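B-agarase (Saccharophagus degradans, PDB 4BQ2) probably hydrolyses agarose and its oligosaccharides from chain ends as a family 50 exo-beta-agarase. Local coordinates at residues 121-134 against 151-163. Sequence-based numbering, arbitrary orientation.
Sequences LEVPDSGDVNDLNL and QFVWMWGVKNLDL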
ATOM      1  N   LEU A 121      21.568  -3.390  -9.093  1.00 26.20           N
ATOM      2  CA  LEU A 121      21.574  -4.449  -8.077  1.00 29.06           C
ATOM      3  C   LEU A 121      22.834  -4.460  -7.227  1.00 31.94           C
ATOM      4  O   LEU A 121      22.787  -4.933  -6.098  1.00 33.04           O
ATOM      5  CB  LEU A 121      21.324  -5.849  -8.666  1.00 28.32           C
ATOM      6  CG  LEU A 121      20.008  -6.146  -9.412  1.00 29.47           C
ATOM      7  CD1 LEU A 121      19.931  -7.633  -9.762  1.00 27.27           C
ATOM      8  CD2 LEU A 121      18.762  -5.734  -8.633  1.00 29.08           C
ATOM      9  N   GLU A 122      23.934  -3.903  -7.742  1.00 33.61           N
ATOM     10  CA  GLU A 122      25.260  -4.065  -7.117  1.00 38.68           C
ATOM     11  C   GLU A 122      25.373  -3.506  -5.696  1.00 42.30           C
ATOM     12  O   GLU A 122      25.751  -4.230  -4.770  1.00 43.44           O
ATOM     13  CB  GLU A 122      26.358  -3.485  -8.002  1.00 40.56           C
ATOM     14  CG  GLU A 122      26.501  -4.223  -9.315  1.00 44.39           C
ATOM     15  CD  GLU A 122      27.948  -4.476  -9.671  1.00 51.23           C
ATOM     16  OE1 GLU A 122      28.679  -3.486  -9.892  1.00 53.52           O
ATOM     17  OE2 GLU A 122      28.357  -5.659  -9.710  1.00 50.84           O
ATOM     18  N   VAL A 123      25.089  -2.222  -5.523  1.00 42.52           N
ATOM     19  CA  VAL A 123      24.813  -1.711  -4.185  1.00 48.01           C
ATOM     20  C   VAL A 123      23.280  -1.616  -4.184  1.00 47.92           C
ATOM     21  O   VAL A 123      22.727  -0.650  -4.691  1.00 46.16           O
ATOM     22  CB  VAL A 123      25.542  -0.371  -3.886  1.00 49.27           C
ATOM     23  CG1 VAL A 123      25.108   0.214  -2.538  1.00 48.39           C
ATOM     24  CG2 VAL A 123      27.061  -0.563  -3.923  1.00 50.38           C
ATOM     25  N   PRO A 124      22.598  -2.653  -3.654  1.00 49.42           N
ATOM     26  CA  PRO A 124      21.170  -2.877  -3.949  1.00 50.17           C
ATOM     27  C   PRO A 124      20.204  -1.918  -3.254  1.00 48.42           C
ATOM     28  O   PRO A 124      19.160  -1.584  -3.809  1.00 47.36           O
ATOM     29  CB  PRO A 124      20.936  -4.305  -3.444  1.00 53.17           C
ATOM     30  CG  PRO A 124      21.927  -4.492  -2.340  1.00 52.96           C
ATOM     31  CD  PRO A 124      23.114  -3.611  -2.655  1.00 51.76           C
ATOM     32  N   ASP A 125      20.549  -1.513  -2.035  1.00 48.26           N
ATOM     33  CA  ASP A 125      19.716  -0.651  -1.199  1.00 49.31           C
ATOM     34  C   ASP A 125      20.604  -0.105  -0.080  1.00 51.32           C
ATOM     35  O   ASP A 125      21.845  -0.081  -0.212  1.00 50.69           O
ATOM     36  CB  ASP A 125      18.506  -1.422  -0.625  1.00 46.98           C
ATOM     37  CG  ASP A 125      18.894  -2.802  -0.058  1.00 47.79           C
ATOM     38  OD1 ASP A 125      19.903  -2.902   0.679  1.00 51.22           O
ATOM     39  OD2 ASP A 125      18.196  -3.787  -0.355  1.00 43.97           O
ATOM     40  N   SER A 126      19.964   0.312   1.014  1.00 49.34           N
ATOM     41  CA  SER A 126      20.659   0.839   2.177  1.00 51.11           C
ATOM     42  C   SER A 126      21.209  -0.268   3.089  1.00 54.18           C
ATOM     43  O   SER A 126      22.077  -0.003   3.924  1.00 57.38           O
ATOM     44  CB  SER A 126      19.735   1.776   2.971  1.00 48.71           C
ATOM     45  OG  SER A 126      18.665   1.067   3.583  1.00 41.67           O
ATOM     46  N   GLY A 127      20.707  -1.494   2.932  1.00 53.77           N
ATOM     47  CA  GLY A 127      21.057  -2.584   3.835  1.00 55.90           C
ATOM     48  C   GLY A 127      19.894  -3.062   4.694  1.00 57.64           C
ATOM     49  O   GLY A 127      19.616  -4.264   4.755  1.00 62.36           O
ATOM     50  N   ASP A 128      19.214  -2.125   5.358  1.00 55.03           N
ATOM     51  CA  ASP A 128      18.042  -2.430   6.194  1.00 50.76           C
ATOM     52  C   ASP A 128      17.094  -3.440   5.531  1.00 46.40           C
ATOM     53  O   ASP A 128      16.716  -3.266   4.373  1.00 43.11           O
ATOM     54  CB  ASP A 128      17.303  -1.123   6.535  1.00 54.80           C
ATOM     55  CG  ASP A 128      15.902  -1.351   7.118  1.00 59.46           C
ATOM     56  OD1 ASP A 128      15.731  -2.211   8.011  1.00 61.38           O
ATOM     57  OD2 ASP A 128      14.963  -0.642   6.689  1.00 67.51           O
ATOM     58  N   VAL A 129      16.719  -4.488   6.268  1.00 44.42           N
ATOM     59  CA  VAL A 129      15.765  -5.509   5.787  1.00 44.72           C
ATOM     60  C   VAL A 129      14.400  -4.909   5.366  1.00 40.93           C
ATOM     61  O   VAL A 129      13.782  -5.366   4.403  1.00 42.43           O
ATOM     62  CB  VAL A 129      15.593  -6.670   6.822  1.00 46.44           C
ATOM     63  CG1 VAL A 129      14.999  -6.176   8.145  1.00 45.27           C
ATOM     64  CG2 VAL A 129      14.779  -7.822   6.241  1.00 49.11           C
ATOM     65  N   ASN A 130      13.947  -3.875   6.078  1.00 34.72           N
ATOM     66  CA  ASN A 130      12.684  -3.198   5.743  1.00 33.41           C
ATOM     67  C   ASN A 130      12.812  -2.148   4.640  1.00 32.26           C
ATOM     68  O   ASN A 130      11.837  -1.444   4.338  1.00 29.91           O
ATOM     69  CB  ASN A 130      12.076  -2.549   6.990  1.00 35.00           C
ATOM     70  CG  ASN A 130      11.534  -3.572   7.966  1.00 37.13           C
ATOM     71  OD1 ASN A 130      11.415  -4.758   7.635  1.00 36.19           O
ATOM     72  ND2 ASN A 130      11.205  -3.124   9.174  1.00 39.11           N
ATOM     73  N   ASP A 131      14.010  -2.039   4.056  1.00 28.99           N
ATOM     74  CA  ASP A 131      14.216  -1.137   2.928  1.00 28.86           C
ATOM     75  C   ASP A 131      13.918  -1.853   1.609  1.00 28.06           C
ATOM     76  O   ASP A 131      14.791  -2.550   1.063  1.00 25.10           O
ATOM     77  CB  ASP A 131      15.632  -0.541   2.925  1.00 28.11           C
ATOM     78  CG  ASP A 131      15.829   0.438   1.791  1.00 29.09           C
ATOM     79  OD1 ASP A 131      14.811   0.803   1.161  1.00 25.86           O
ATOM     80  OD2 ASP A 131      16.979   0.834   1.505  1.00 29.33           O
ATOM     81  N   LEU A 132      12.686  -1.683   1.104  1.00 25.70           N
ATOM     82  CA  LEU A 132      12.276  -2.319  -0.158  1.00 26.07           C
ATOM     83  C   LEU A 132      12.768  -1.559  -1.392  1.00 24.32           C
ATOM     84  O   LEU A 132      12.619  -2.024  -2.486  1.00 24.46           O
ATOM     85  CB  LEU A 132      10.742  -2.482  -0.223  1.00 25.22           C
ATOM     86  CG  LEU A 132      10.171  -3.198   1.025  1.00 26.45           C
ATOM     87  CD1 LEU A 132       8.667  -3.395   0.924  1.00 24.70           C
ATOM     88  CD2 LEU A 132      10.861  -4.536   1.252  1.00 24.19           C
ATOM     89  N   ASN A 133      13.318  -0.369  -1.201  1.00 24.51           N
ATOM     90  CA  ASN A 133      13.767   0.464  -2.313  1.00 23.51           C
ATOM     91  C   ASN A 133      15.077   0.013  -2.921  1.00 24.93           C
ATOM     92  O   ASN A 133      15.794  -0.796  -2.333  1.00 24.85           O
ATOM     93  CB  ASN A 133      13.961   1.898  -1.815  1.00 22.92           C
ATOM     94  CG  ASN A 133      12.712   2.445  -1.188  1.00 23.42           C
ATOM     95  OD1 ASN A 133      12.681   2.769   0.017  1.00 27.37           O
ATOM     96  ND2 ASN A 133      11.667   2.521  -1.978  1.00 20.25           N
ATOM     97  N   LEU A 134      15.397   0.571  -4.093  1.00 24.43           N
ATOM     98  CA  LEU A 134      16.754   0.509  -4.616  1.00 23.92           C
ATOM     99  C   LEU A 134      17.576   1.632  -3.956  1.00 24.47           C
ATOM    100  O   LEU A 134      17.018   2.468  -3.217  1.00 24.68           O
ATOM    101  CB  LEU A 134      16.720   0.624  -6.136  1.00 23.40           C
ATOM    102  CG  LEU A 134      16.055  -0.615  -6.753  1.00 24.95           C
ATOM    103  CD1 LEU A 134      15.398  -0.353  -8.088  1.00 26.39           C
ATOM    104  CD2 LEU A 134      16.994  -1.811  -6.842  1.00 26.15           C
ATOM    105  N   GLN A 151      11.204  -3.419 -18.489  1.00 21.35           N
ATOM    106  CA  GLN A 151      11.846  -3.921 -17.271  1.00 22.04           C
ATOM    107  C   GLN A 151      10.775  -4.337 -16.259  1.00 22.34           C
ATOM    108  O   GLN A 151       9.902  -3.526 -15.928  1.00 22.53           O
ATOM    109  CB  GLN A 151      12.792  -2.861 -16.659  1.00 23.07           C
ATOM    110  CG  GLN A 151      13.508  -3.448 -15.457  1.00 24.90           C
ATOM    111  CD  GLN A 151      14.631  -2.624 -14.870  1.00 28.05           C
ATOM    112  OE1 GLN A 151      14.621  -1.382 -14.883  1.00 29.67           O
ATOM    113  NE2 GLN A 151      15.572  -3.318 -14.267  1.00 25.93           N
ATOM    114  N   PHE A 152      10.806  -5.592 -15.789  1.00 20.27           N
ATOM    115  CA  PHE A 152       9.921  -6.009 -14.684  1.00 20.56           C
ATOM    116  C   PHE A 152      10.181  -5.039 -13.537  1.00 21.72           C
ATOM    117  O   PHE A 152      11.349  -4.655 -13.264  1.00 22.56           O
ATOM    118  CB  PHE A 152      10.239  -7.423 -14.195  1.00 21.24           C
ATOM    119  CG  PHE A 152       9.402  -8.530 -14.814  1.00 21.06           C
ATOM    120  CD1 PHE A 152       8.207  -8.937 -14.217  1.00 21.34           C
ATOM    121  CD2 PHE A 152       9.860  -9.236 -15.936  1.00 20.85           C
ATOM    122  CE1 PHE A 152       7.446  -9.989 -14.749  1.00 21.97           C
ATOM    123  CE2 PHE A 152       9.110 -10.276 -16.478  1.00 19.91           C
ATOM    124  CZ  PHE A 152       7.904 -10.667 -15.883  1.00 21.35           C
ATOM    125  N   VAL A 153       9.118  -4.645 -12.844  1.00 17.74           N
ATOM    126  CA  VAL A 153       9.257  -3.600 -11.840  1.00 18.85           C
ATOM    127  C   VAL A 153       9.631  -4.220 -10.516  1.00 17.84           C
ATOM    128  O   VAL A 153       9.063  -5.246 -10.136  1.00 17.34           O
ATOM    129  CB  VAL A 153       7.921  -2.858 -11.669  1.00 18.08           C
ATOM    130  CG1 VAL A 153       7.973  -1.782 -10.600  1.00 18.72           C
ATOM    131  CG2 VAL A 153       7.489  -2.268 -13.006  1.00 18.64           C
ATOM    132  N   TRP A 154      10.499  -3.562  -9.755  1.00 18.99           N
ATOM    133  CA  TRP A 154      10.873  -4.092  -8.456  1.00 18.18           C
ATOM    134  C   TRP A 154       9.701  -3.990  -7.479  1.00 18.72           C
ATOM    135  O   TRP A 154       9.068  -2.934  -7.384  1.00 21.41           O
ATOM    136  CB  TRP A 154      12.061  -3.317  -7.878  1.00 19.17           C
ATOM    137  CG  TRP A 154      12.482  -3.871  -6.558  1.00 18.61           C
ATOM    138  CD1 TRP A 154      12.315  -3.294  -5.330  1.00 19.86           C
ATOM    139  CD2 TRP A 154      13.130  -5.122  -6.335  1.00 19.77           C
ATOM    140  NE1 TRP A 154      12.800  -4.126  -4.342  1.00 18.72           N
ATOM    141  CE2 TRP A 154      13.312  -5.255  -4.940  1.00 19.24           C
ATOM    142  CE3 TRP A 154      13.580  -6.156  -7.186  1.00 19.97           C
ATOM    143  CZ2 TRP A 154      13.956  -6.367  -4.364  1.00 19.77           C
ATOM    144  CZ3 TRP A 154      14.216  -7.283  -6.607  1.00 20.57           C
ATOM    145  CH2 TRP A 154      14.390  -7.374  -5.208  1.00 19.67           C
ATOM    146  N   MET A 155       9.456  -5.079  -6.740  1.00 19.25           N
ATOM    147  CA  MET A 155       8.421  -5.143  -5.715  1.00 18.91           C
ATOM    148  C   MET A 155       9.042  -5.315  -4.327  1.00 19.71           C
ATOM    149  O   MET A 155       8.933  -4.418  -3.450  1.00 21.55           O
ATOM    150  CB  MET A 155       7.404  -6.261  -6.038  1.00 18.50           C
ATOM    151  CG  MET A 155       6.719  -6.080  -7.393  1.00 17.81           C
ATOM    152  SD  MET A 155       5.647  -4.621  -7.480  1.00 18.57           S
ATOM    153  CE  MET A 155       4.158  -5.311  -6.751  1.00 18.17           C
ATOM    154  N   TRP A 156       9.702  -6.447  -4.103  1.00 19.66           N
ATOM    155  CA  TRP A 156      10.343  -6.705  -2.797  1.00 19.25           C
ATOM    156  C   TRP A 156      11.196  -7.953  -2.886  1.00 20.22           C
ATOM    157  O   TRP A 156      11.104  -8.710  -3.865  1.00 19.19           O
ATOM    158  CB  TRP A 156       9.282  -6.931  -1.693  1.00 19.26           C
ATOM    159  CG  TRP A 156       8.140  -7.788  -2.154  1.00 18.90           C
ATOM    160  CD1 TRP A 156       8.128  -9.144  -2.320  1.00 19.03           C
ATOM    161  CD2 TRP A 156       6.843  -7.327  -2.535  1.00 20.06           C
ATOM    162  NE1 TRP A 156       6.896  -9.561  -2.780  1.00 19.50           N
ATOM    163  CE2 TRP A 156       6.093  -8.457  -2.931  1.00 19.94           C
ATOM    164  CE3 TRP A 156       6.238  -6.057  -2.584  1.00 20.73           C
ATOM    165  CZ2 TRP A 156       4.764  -8.360  -3.369  1.00 20.73           C
ATOM    166  CZ3 TRP A 156       4.914  -5.958  -3.044  1.00 21.12           C
ATOM    167  CH2 TRP A 156       4.194  -7.107  -3.417  1.00 20.54           C
ATOM    168  N   GLY A 157      11.995  -8.184  -1.838  1.00 20.55           N
ATOM    169  CA  GLY A 157      12.710  -9.441  -1.685  1.00 21.70           C
ATOM    170  C   GLY A 157      14.217  -9.237  -1.741  1.00 22.24           C
ATOM    171  O   GLY A 157      14.738  -8.133  -1.470  1.00 22.16           O
ATOM    172  N   VAL A 158      14.924 -10.291  -2.130  1.00 21.48           N
ATOM    173  CA  VAL A 158      16.393 -10.271  -2.090  1.00 23.12           C
ATOM    174  C   VAL A 158      16.965  -9.769  -3.422  1.00 23.51           C
ATOM    175  O   VAL A 158      16.670 -10.344  -4.476  1.00 24.50           O
ATOM    176  CB  VAL A 158      16.980 -11.663  -1.722  1.00 22.86           C
ATOM    177  CG1 VAL A 158      18.501 -11.628  -1.807  1.00 24.67           C
ATOM    178  CG2 VAL A 158      16.548 -12.071  -0.318  1.00 25.68           C
ATOM    179  N   LYS A 159      17.756  -8.700  -3.372  1.00 23.28           N
ATOM    180  CA  LYS A 159      18.327  -8.113  -4.600  1.00 25.56           C
ATOM    181  C   LYS A 159      19.429  -8.961  -5.260  1.00 25.79           C
ATOM    182  O   LYS A 159      19.582  -8.965  -6.493  1.00 26.39           O
ATOM    183  CB  LYS A 159      18.859  -6.705  -4.338  1.00 26.24           C
ATOM    184  CG  LYS A 159      17.786  -5.607  -4.433  1.00 27.69           C
ATOM    185  CD  LYS A 159      17.157  -5.295  -3.073  1.00 27.23           C
ATOM    186  CE  LYS A 159      16.361  -3.969  -3.128  1.00 26.70           C
ATOM    187  NZ  LYS A 159      15.997  -3.506  -1.743  1.00 26.34           N
ATOM    188  N   ASN A 160      20.215  -9.645  -4.438  1.00 24.77           N
ATOM    189  CA  ASN A 160      21.270 -10.508  -4.963  1.00 26.31           C
ATOM    190  C   ASN A 160      21.129 -11.947  -4.518  1.00 25.54           C
ATOM    191  O   ASN A 160      21.530 -12.315  -3.399  1.00 23.14           O
ATOM    192  CB  ASN A 160      22.629  -9.925  -4.608  1.00 28.49           C
ATOM    193  CG  ASN A 160      22.836  -8.582  -5.269  1.00 31.34           C
ATOM    194  OD1 ASN A 160      22.986  -8.502  -6.494  1.00 33.44           O
ATOM    195  ND2 ASN A 160      22.758  -7.518  -4.484  1.00 30.24           N
ATOM    196  N   LEU A 161      20.528 -12.733  -5.403  1.00 23.46           N
ATOM    197  CA  LEU A 161      20.320 -14.159  -5.216  1.00 23.66           C
ATOM    198  C   LEU A 161      21.644 -14.915  -5.395  1.00 23.85           C
ATOM    199  O   LEU A 161      22.591 -14.362  -5.948  1.00 21.94           O
ATOM    200  CB  LEU A 161      19.283 -14.692  -6.217  1.00 21.82           C
ATOM    201  CG  LEU A 161      17.829 -14.205  -6.081  1.00 22.71           C
ATOM    202  CD1 LEU A 161      16.938 -14.946  -7.065  1.00 21.41           C
ATOM    203  CD2 LEU A 161      17.306 -14.364  -4.648  1.00 19.49           C
ATOM    204  N   ASP A 162      21.678 -16.173  -4.941  1.00 21.82           N
ATOM    205  CA  ASP A 162      22.815 -17.078  -5.196  1.00 23.24           C
ATOM    206  C   ASP A 162      22.673 -17.647  -6.602  1.00 22.77           C
ATOM    207  O   ASP A 162      22.021 -18.668  -6.813  1.00 22.13           O
ATOM    208  CB  ASP A 162      22.853 -18.204  -4.133  1.00 23.75           C
ATOM    209  CG  ASP A 162      24.013 -19.188  -4.321  1.00 23.82           C
ATOM    210  OD1 ASP A 162      24.874 -19.012  -5.221  1.00 25.53           O
ATOM    211  OD2 ASP A 162      24.041 -20.159  -3.548  1.00 23.40           O
ATOM    212  N   LEU A 163      23.309 -16.970  -7.555  1.00 22.97           N
ATOM    213  CA  LEU A 163      23.251 -17.337  -8.968  1.00 24.86           C
ATOM    214  C   LEU A 163      23.848 -18.725  -9.261  1.00 25.59           C
ATOM    215  O   LEU A 163      23.534 -19.351 -10.289  1.00 23.90           O
ATOM    216  CB  LEU A 163      23.908 -16.241  -9.822  1.00 23.51           C
ATOM    217  CG  LEU A 163      23.154 -14.893  -9.769  1.00 25.41           C
ATOM    218  CD1 LEU A 163      23.635 -13.943 -10.861  1.00 26.20           C
ATOM    219  CD2 LEU A 163      21.643 -15.086  -9.899  1.00 25.21           C
TER
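Lys159 reaches into the loop 121-134 and is gripped there by an acid and a backbone carbonyl. Its NZ forms a salt bridge of 2.6 Å with Asp125 OD2, which accepts through its anti lone pair, the one facing away from the other carboxylate oxygen, and donates a second hydrogen bond of 2.8 Å to Asn133 O from above that carbonyl's plane. A bend at chi2 (93°) followed by an extended end carries the amine between these two parts of the loop, where the buried charge is probably neutralised by Asp125. The carboxylate is itself steadied, since OD1 closes an Asx turn by accepting from Gly127 N.

Two further side chains of 151-163 bind loop carbonyls. Asn160 ND2 gives Leu121 O a nearly straight bond of 3.0 Å (166° at the hydrogen), with the acceptor close to the amide plane. Trp154 meets Leu132 O at its indole edge, but the NE1 bond, though 2.8 Å long, is bent to 125° and weak.

Van der Waals contacts fill in around these bonds. Pro124 CB presses on Lys159 CB at 3.3 Å, tighter than usual for two carbons, while the Leu121 CD1 methyl lies against the backbone carbonyl oxygen of Lys159. The Leu132 side chain runs alongside that of Trp156, with Leu132 CD2 4.1 Å from Trp156 CB.

Within the CBM-like domain, the contact holds the long connection between strands 110-115 and 150-155 against the latter strand and the chain that follows it, near where Met155 and Trp156 form a classic beta bulge opposite Thr99 of strand 97-104. Beyond the contact, Asn130 ND2 binds Asp449 O, linking the same loop to a later part of the chain.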